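Exopolygalacturonate lyase (PDB 5A29) binds a manganese ion and, as a family 2 polysaccharide lyase, probably cleaves pectic polygalacturonate chains by beta-elimination. Local coordinates at residues A[310-315]-A[391-396]; A[112-117]-A[163-168]; A[431-436]-A[450-455]. One frame throughout, in Å; residues are numbered along the deposited sequence.

Interaction 1. Residues A[310-315]-A[391-396]; sequences ARQFGP and IPLARD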
# COMPACT_ATOMS: atom_id res chain seq x y z
N ALA A 310 6.44 -12.90 -21.73
CA ALA A 310 6.89 -13.89 -22.75
C ALA A 310 7.04 -13.12 -24.07
O ALA A 310 8.00 -13.33 -24.79
CB ALA A 310 5.82 -15.01 -22.92
N ARG A 311 6.13 -12.19 -24.35
CA ARG A 311 6.25 -11.33 -25.54
C ARG A 311 7.50 -10.49 -25.56
O ARG A 311 8.26 -10.51 -26.53
CB ARG A 311 5.05 -10.46 -25.74
CG ARG A 311 3.80 -11.25 -26.21
CD ARG A 311 2.56 -10.37 -26.29
NE ARG A 311 2.69 -9.33 -27.33
CZ ARG A 311 1.97 -8.20 -27.38
NH1 ARG A 311 0.98 -7.91 -26.51
NH2 ARG A 311 2.19 -7.35 -28.38
N GLN A 312 7.76 -9.77 -24.46
CA GLN A 312 8.93 -8.83 -24.47
C GLN A 312 10.27 -9.45 -24.22
O GLN A 312 11.26 -8.99 -24.80
CB GLN A 312 8.66 -7.68 -23.46
CG GLN A 312 9.76 -6.55 -23.51
CD GLN A 312 9.20 -5.31 -22.87
OE1 GLN A 312 8.28 -5.42 -22.08
NE2 GLN A 312 9.66 -4.12 -23.28
N PHE A 313 10.35 -10.49 -23.35
CA PHE A 313 11.59 -11.10 -22.93
C PHE A 313 11.81 -12.55 -23.40
O PHE A 313 12.94 -13.04 -23.33
CB PHE A 313 11.69 -11.10 -21.39
CG PHE A 313 11.69 -9.68 -20.79
CD1 PHE A 313 12.86 -8.91 -20.85
CD2 PHE A 313 10.57 -9.17 -20.17
CE1 PHE A 313 12.91 -7.64 -20.25
CE2 PHE A 313 10.60 -7.88 -19.60
CZ PHE A 313 11.77 -7.13 -19.67
N GLY A 314 10.71 -13.23 -23.72
CA GLY A 314 10.74 -14.69 -24.06
C GLY A 314 11.76 -15.10 -25.11
O GLY A 314 12.48 -16.07 -24.92
N PRO A 315 11.89 -14.32 -26.20
CA PRO A 315 12.88 -14.67 -27.26
C PRO A 315 14.29 -14.81 -26.72
O PRO A 315 14.98 -15.77 -27.06
CB PRO A 315 12.79 -13.47 -28.22
CG PRO A 315 11.37 -13.02 -28.09
CD PRO A 315 11.08 -13.14 -26.60
N ILE A 391 20.91 -3.74 -18.97
CA ILE A 391 20.72 -4.20 -20.36
C ILE A 391 19.52 -3.50 -21.04
O ILE A 391 18.36 -3.64 -20.61
CB ILE A 391 20.53 -5.75 -20.37
CG1 ILE A 391 21.72 -6.44 -19.67
CG2 ILE A 391 20.34 -6.28 -21.78
CD1 ILE A 391 21.56 -7.96 -19.51
N PRO A 392 19.76 -2.76 -22.15
CA PRO A 392 18.64 -2.01 -22.74
C PRO A 392 17.61 -3.04 -23.23
O PRO A 392 18.01 -4.07 -23.77
CB PRO A 392 19.29 -1.27 -23.91
CG PRO A 392 20.76 -1.18 -23.53
CD PRO A 392 21.06 -2.46 -22.79
N LEU A 393 16.33 -2.78 -23.01
CA LEU A 393 15.30 -3.71 -23.46
C LEU A 393 15.43 -3.87 -25.01
O LEU A 393 15.59 -2.89 -25.75
CB LEU A 393 13.90 -3.19 -23.14
CG LEU A 393 13.60 -2.98 -21.62
CD1 LEU A 393 12.14 -2.79 -21.38
CD2 LEU A 393 14.13 -4.17 -20.81
N ALA A 394 15.24 -5.09 -25.48
CA ALA A 394 15.43 -5.43 -26.93
C ALA A 394 14.30 -4.98 -27.81
O ALA A 394 14.51 -4.76 -28.99
CB ALA A 394 15.72 -6.95 -27.10
N ARG A 395 13.09 -4.80 -27.26
CA ARG A 395 11.94 -4.40 -28.01
C ARG A 395 10.95 -3.75 -27.08
O ARG A 395 11.08 -3.90 -25.87
CB ARG A 395 11.23 -5.66 -28.66
CG ARG A 395 10.76 -6.75 -27.64
CD ARG A 395 10.37 -8.10 -28.35
NE ARG A 395 11.51 -8.67 -29.08
CZ ARG A 395 12.51 -9.32 -28.53
NH1 ARG A 395 12.61 -9.48 -27.19
NH2 ARG A 395 13.50 -9.75 -29.29
N ASP A 396 9.97 -3.05 -27.62
CA ASP A 396 8.93 -2.45 -26.82
C ASP A 396 8.06 -3.53 -26.17
O ASP A 396 7.97 -4.66 -26.70
CB ASP A 396 7.97 -1.62 -27.65
CG ASP A 396 8.63 -0.43 -28.39
OD1 ASP A 396 9.51 0.25 -27.83
OD2 ASP A 396 8.13 -0.12 -29.50
O HOH W 1 13.17 -6.92 -24.43
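With CG of Gln312 opposite the backbone N (chi1 -174°) and the rest of the chain extended, its amide is carried across to the backbone of Arg395. Arg395 answers with CG wedged between its own N and carbonyl carbon (chi1 59°) and a bend at chi3, which folds the guanidinium back onto the helix. Two hydrogen bonds result, each from a side chain to the other residue's carbonyl. Arg395 NH1 donates to Gln312 O at 2.8 Å, the oxygen lying in the guanidinium plane while the nitrogen stands above the carbonyl plane. Gln312 NE2 reaches Arg395 O at 3.0 Å, NE2 a little off the carbonyl plane and the acceptor a little off the amide plane. Glutamine suits this buried place because its amide both gives and accepts: NE2 also binds Gly400 O and OE1 takes Tyr399 N. A water grips Gln312 O as well and accepts from Ala394 N at 3.0 Å. Pro315 CG lies over one face of the guanidinium, toward its rim, 3.9 Å from Arg395 CZ, and Glu316 pairs in a salt bridge with Arg395 NH2. Beside these polar links Leu393 is apolar filler, its CD2 3.7 Å from Phe313 CE1 and its CD1 against the Gln312 amide. Reciprocal side-chain-to-carbonyl bonds thus fasten an irregular segment to helix 308-317, kinked at Pro315, on the periphery of the alpha/alpha barrel known for polysaccharide lyase family 2.

Interaction 2. Residues A[112-117]-A[163-168]; sequences RITRYF and PFLYHV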
# COMPACT_ATOMS: atom_id res chain seq x y z
N ARG A 112 -17.50 10.35 14.13
CA ARG A 112 -18.47 11.21 13.47
C ARG A 112 -18.37 11.27 11.93
O ARG A 112 -19.38 11.23 11.21
CB ARG A 112 -18.41 12.65 14.08
CG ARG A 112 -19.62 13.53 13.71
CD ARG A 112 -19.62 14.86 14.48
NE ARG A 112 -18.67 15.74 13.83
CZ ARG A 112 -18.97 16.60 12.85
NH1 ARG A 112 -20.22 16.77 12.48
NH2 ARG A 112 -18.01 17.30 12.26
N ILE A 113 -17.15 11.44 11.42
CA ILE A 113 -16.91 11.44 9.97
C ILE A 113 -17.33 10.07 9.37
O ILE A 113 -17.96 9.98 8.29
CB ILE A 113 -15.40 11.62 9.70
CG1 ILE A 113 -14.98 13.07 10.10
CG2 ILE A 113 -15.13 11.34 8.21
CD1 ILE A 113 -13.49 13.29 10.31
N THR A 114 -16.84 9.02 10.01
CA THR A 114 -16.99 7.67 9.48
C THR A 114 -18.48 7.28 9.47
O THR A 114 -18.99 6.74 8.47
CB THR A 114 -16.13 6.70 10.27
OG1 THR A 114 -14.74 7.09 10.07
CG2 THR A 114 -16.29 5.27 9.76
N ARG A 115 -19.17 7.60 10.56
CA ARG A 115 -20.57 7.21 10.69
C ARG A 115 -21.38 7.94 9.62
O ARG A 115 -22.31 7.37 9.02
CB ARG A 115 -21.08 7.54 12.09
CG ARG A 115 -22.39 6.83 12.38
CD ARG A 115 -23.13 7.28 13.62
NE ARG A 115 -22.37 7.25 14.86
CZ ARG A 115 -21.94 6.16 15.47
NH1 ARG A 115 -22.08 4.97 14.91
NH2 ARG A 115 -21.31 6.27 16.63
N TYR A 116 -21.04 9.19 9.32
CA TYR A 116 -21.81 9.93 8.30
C TYR A 116 -21.56 9.36 6.87
O TYR A 116 -22.46 9.31 6.03
CB TYR A 116 -21.42 11.41 8.31
CG TYR A 116 -22.13 12.27 7.31
CD1 TYR A 116 -23.42 12.78 7.58
CD2 TYR A 116 -21.55 12.56 6.09
CE1 TYR A 116 -24.08 13.59 6.64
CE2 TYR A 116 -22.19 13.37 5.14
CZ TYR A 116 -23.47 13.86 5.42
OH TYR A 116 -24.12 14.64 4.47
N PHE A 117 -20.29 9.07 6.57
CA PHE A 117 -19.93 8.42 5.32
C PHE A 117 -20.73 7.10 5.16
O PHE A 117 -21.34 6.88 4.12
CB PHE A 117 -18.42 8.08 5.24
CG PHE A 117 -18.05 7.50 3.89
CD1 PHE A 117 -17.93 8.33 2.77
CD2 PHE A 117 -18.09 6.13 3.71
CE1 PHE A 117 -17.69 7.81 1.48
CE2 PHE A 117 -17.87 5.60 2.42
CZ PHE A 117 -17.65 6.44 1.32
N PRO A 163 -10.58 -2.45 11.40
CA PRO A 163 -10.99 -2.58 12.78
C PRO A 163 -11.72 -1.33 13.27
O PRO A 163 -12.65 -1.44 14.09
CB PRO A 163 -9.66 -2.68 13.53
CG PRO A 163 -8.71 -3.34 12.51
CD PRO A 163 -9.11 -2.63 11.25
N PHE A 164 -11.39 -0.15 12.74
CA PHE A 164 -12.06 1.05 13.24
C PHE A 164 -13.39 1.15 12.51
O PHE A 164 -14.45 1.51 13.08
CB PHE A 164 -11.19 2.31 12.93
CG PHE A 164 -11.89 3.58 13.29
CD1 PHE A 164 -11.95 3.97 14.66
CD2 PHE A 164 -12.46 4.36 12.32
CE1 PHE A 164 -12.65 5.12 15.04
CE2 PHE A 164 -13.14 5.54 12.67
CZ PHE A 164 -13.26 5.89 14.05
N LEU A 165 -13.40 0.82 11.23
CA LEU A 165 -14.67 0.89 10.48
C LEU A 165 -15.68 -0.09 11.16
O LEU A 165 -16.89 0.22 11.27
CB LEU A 165 -14.50 0.48 8.99
CG LEU A 165 -13.52 1.34 8.15
CD1 LEU A 165 -13.29 0.74 6.76
CD2 LEU A 165 -13.93 2.81 8.05
N TYR A 166 -15.18 -1.24 11.59
CA TYR A 166 -16.00 -2.28 12.23
C TYR A 166 -16.55 -1.72 13.57
O TYR A 166 -17.70 -1.93 13.95
CB TYR A 166 -15.16 -3.54 12.50
CG TYR A 166 -16.05 -4.70 12.91
CD1 TYR A 166 -16.74 -5.44 11.95
CD2 TYR A 166 -16.24 -5.02 14.25
CE1 TYR A 166 -17.59 -6.47 12.33
CE2 TYR A 166 -17.10 -6.03 14.64
CZ TYR A 166 -17.80 -6.73 13.67
OH TYR A 166 -18.64 -7.77 14.05
N HIS A 167 -15.68 -1.08 14.33
CA HIS A 167 -16.08 -0.34 15.51
C HIS A 167 -17.20 0.66 15.27
O HIS A 167 -18.10 0.74 16.08
CB HIS A 167 -14.84 0.33 16.15
CG HIS A 167 -15.17 1.33 17.22
ND1 HIS A 167 -15.35 0.97 18.54
CD2 HIS A 167 -15.25 2.69 17.19
CE1 HIS A 167 -15.57 2.06 19.27
NE2 HIS A 167 -15.52 3.12 18.47
N VAL A 168 -17.18 1.41 14.17
CA VAL A 168 -18.20 2.42 13.92
C VAL A 168 -19.50 1.76 13.43
O VAL A 168 -20.57 2.09 13.93
CB VAL A 168 -17.72 3.51 12.96
CG1 VAL A 168 -18.85 4.46 12.57
CG2 VAL A 168 -16.55 4.30 13.55
O HOH W 2 -20.61 3.56 16.21
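Val168 O, at the C-terminal end of helix 162-168, accepts a hydrogen bond from a water at 2.7 Å, and Arg115 NH1 stands 3.4 Å from the same oxygen. The water also lies beside NH1, but at a spacing too short to be trusted. Arg115 comes near this carbonyl because its chain, extended from chi1 (-165°) through chi2, turns at chi3. An arginine suits the exposed border: its aliphatic part packs, CB lying 3.8 Å from Val168 CG1, while its charged end lies near the helix terminus, whose partial negative charge would probably favour it.

Inward of this polar border the contact is made largely of methyl groups and one aromatic ring. Thr114 points at the other helix, and its two branches do different work. OG1 is bonded to Ala110 O one turn back in its own helix, and it meets the edge of the Phe164 ring in the ring plane, 3.4 Å from CE2. CG2 touches Leu165 CD2 at 3.8 Å and Val168 CG1 at 3.9 Å. Val168 CG1 packs against N and CA of Arg115, while Val168 CG2 lies over one face of the Phe164 ring, toward the rim.

The axes of segments 112-117 and 163-168, parts of helices 105-120 and 162-168, cross at -72°, 9.9 Å apart at closest, and Leu91 and Thr95 of helix 88-101 adjoin Thr114 and Phe164. Because the buried hydroxyl is satisfied within its own helix, the chemistry implies an interface joined chiefly by van der Waals packing, with a hydrated polar margin near Val168 O.

Interaction 3. Residues A[431-436]-A[450-455]; sequences ELWQLA and NDAKAK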
# COMPACT_ATOMS: atom_id res chain seq x y z
N GLU A 431 20.28 -13.89 9.75
CA GLU A 431 20.52 -13.41 8.40
C GLU A 431 19.64 -12.15 8.17
O GLU A 431 20.09 -11.19 7.47
CB GLU A 431 20.14 -14.51 7.39
CG GLU A 431 20.28 -14.11 5.90
CD GLU A 431 20.15 -15.31 4.95
OE1 GLU A 431 19.82 -16.44 5.44
OE2 GLU A 431 20.33 -15.11 3.71
N LEU A 432 18.42 -12.14 8.75
CA LEU A 432 17.62 -10.88 8.74
C LEU A 432 18.40 -9.80 9.45
O LEU A 432 18.40 -8.62 9.02
CB LEU A 432 16.29 -11.06 9.46
CG LEU A 432 15.20 -11.93 8.75
CD1 LEU A 432 13.97 -12.09 9.64
CD2 LEU A 432 14.84 -11.37 7.38
N TRP A 433 18.96 -10.12 10.64
CA TRP A 433 19.73 -9.11 11.34
C TRP A 433 20.88 -8.56 10.46
O TRP A 433 21.08 -7.33 10.38
CB TRP A 433 20.31 -9.63 12.72
CG TRP A 433 21.04 -8.50 13.42
CD1 TRP A 433 22.37 -8.19 13.40
CD2 TRP A 433 20.40 -7.50 14.21
NE1 TRP A 433 22.60 -7.04 14.14
CE2 TRP A 433 21.41 -6.62 14.67
CE3 TRP A 433 19.06 -7.30 14.63
CZ2 TRP A 433 21.12 -5.46 15.48
CZ3 TRP A 433 18.78 -6.15 15.47
CH2 TRP A 433 19.79 -5.28 15.86
N GLN A 434 21.66 -9.42 9.79
CA GLN A 434 22.76 -8.96 8.97
C GLN A 434 22.24 -8.06 7.80
O GLN A 434 22.88 -7.06 7.45
CB GLN A 434 23.49 -10.15 8.32
CG GLN A 434 24.33 -10.92 9.36
CD GLN A 434 25.42 -10.01 9.91
OE1 GLN A 434 26.17 -9.48 9.13
NE2 GLN A 434 25.42 -9.73 11.23
N LEU A 435 21.09 -8.40 7.28
CA LEU A 435 20.53 -7.61 6.15
C LEU A 435 20.13 -6.22 6.72
O LEU A 435 20.41 -5.17 6.11
CB LEU A 435 19.31 -8.36 5.65
CG LEU A 435 18.63 -7.76 4.45
CD1 LEU A 435 19.68 -7.60 3.36
CD2 LEU A 435 17.46 -8.63 3.98
N ALA A 436 19.48 -6.20 7.90
CA ALA A 436 19.03 -4.91 8.47
C ALA A 436 20.26 -4.05 8.80
O ALA A 436 20.24 -2.81 8.58
CB ALA A 436 18.17 -5.13 9.72
N ASN A 450 26.79 -6.21 15.76
CA ASN A 450 26.88 -7.54 15.15
C ASN A 450 25.72 -8.38 15.50
O ASN A 450 25.43 -9.31 14.79
CB ASN A 450 28.15 -8.28 15.63
CG ASN A 450 29.43 -7.66 15.09
OD1 ASN A 450 29.44 -7.13 13.97
ND2 ASN A 450 30.52 -7.79 15.85
N ASP A 451 25.01 -8.06 16.58
CA ASP A 451 23.73 -8.78 16.81
C ASP A 451 22.82 -7.92 17.67
O ASP A 451 23.20 -6.80 18.02
CB ASP A 451 24.00 -10.16 17.49
CG ASP A 451 24.71 -10.01 18.81
OD1 ASP A 451 24.46 -9.02 19.55
OD2 ASP A 451 25.51 -10.89 19.15
N ALA A 452 21.62 -8.42 17.94
CA ALA A 452 20.57 -7.63 18.61
C ALA A 452 20.91 -7.34 20.08
O ALA A 452 20.20 -6.56 20.74
CB ALA A 452 19.25 -8.32 18.53
N LYS A 453 21.95 -7.99 20.62
CA LYS A 453 22.36 -7.63 21.98
C LYS A 453 23.34 -6.45 21.97
O LYS A 453 23.65 -5.94 23.02
CB LYS A 453 22.94 -8.87 22.74
CG LYS A 453 21.98 -10.06 22.77
CD LYS A 453 22.28 -11.01 23.92
CE LYS A 453 23.58 -11.74 23.70
NZ LYS A 453 23.53 -12.26 22.31
N ALA A 454 23.87 -6.04 20.81
CA ALA A 454 24.88 -4.97 20.77
C ALA A 454 24.26 -3.63 21.21
O ALA A 454 23.06 -3.43 21.14
CB ALA A 454 25.49 -4.81 19.39
N LYS A 455 25.07 -2.72 21.70
CA LYS A 455 24.58 -1.36 21.89
C LYS A 455 24.97 -0.65 20.55
O LYS A 455 26.12 -0.71 20.14
CB LYS A 455 25.28 -0.75 23.09
CG LYS A 455 24.75 0.58 23.52
CD LYS A 455 25.68 1.21 24.54
CE LYS A 455 26.71 2.06 23.82
NZ LYS A 455 27.32 2.99 24.81
O HOH W 3 23.65 -11.53 12.77
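Carbon-to-ring contacts dominate, and all use the indole of Trp433. Chi1 of -177° swings the indole clear of its own backbone nitrogen and out from helix 430-442, where it offers one face to the backbone of Asp451 and Ala452. Asp451 CA sits over the five-membered ring, 3.8 Å from the centroid, and Ala452 CB over the six-membered ring at 4.1 Å, both as CH-pi contacts. Between them the connecting peptide lies on the same face, Ala452 N above the centre of the indole. The methyl of alanine is small enough to let the main chain come this close, and a broad ring can accept several backbone atoms at once.

The loop joins strands 446-447 and 457-458, and it presses on the ring just where it bends: Asp451 to Ala454 form a type I beta turn, closed by Ala454 N to Asp451 O at 3.0 Å. An Asx turn is superposed on it, Asp451 OD1 accepting from Lys453 N at 2.9 Å from above the carboxylate plane. The short acidic side chain of Asp451 suits this first position, pointing away from the indole while bonding its own turn. Lys453 NZ makes a long salt bridge to Asp451 OD2 at 4.0 Å.

Polar links between helix and loop are slighter. Trp433 NE1 donates to Gly449 O, just before the segment, which would restrain the rotation of the indole. Gln434, bent at chi2, brings NE2 to a water at 3.0 Å, and this water donates weakly to Asn450 O at the solvent-facing margin.

The three contacts follow one another along the chain without nesting: interaction 2 closes first, then interaction 1, then interaction 3. They share no helix or strand, and none touches another. Centres of interactions 1 and 2 lie about 48 Å apart, on opposite sides of the chain's centre; interaction 3 is, centre to centre, about 40 Å from interaction 1 and about 41 Å from interaction 2. Interaction 2 packs helix 105-120 on helix 162-168, whereas interactions 1 and 3 bind irregular segments to helices 308-317 and 430-442. All lie away from the manganese site, so they describe the framework of a single-chain, helix-rich lyase at three separate places, not its metal centre.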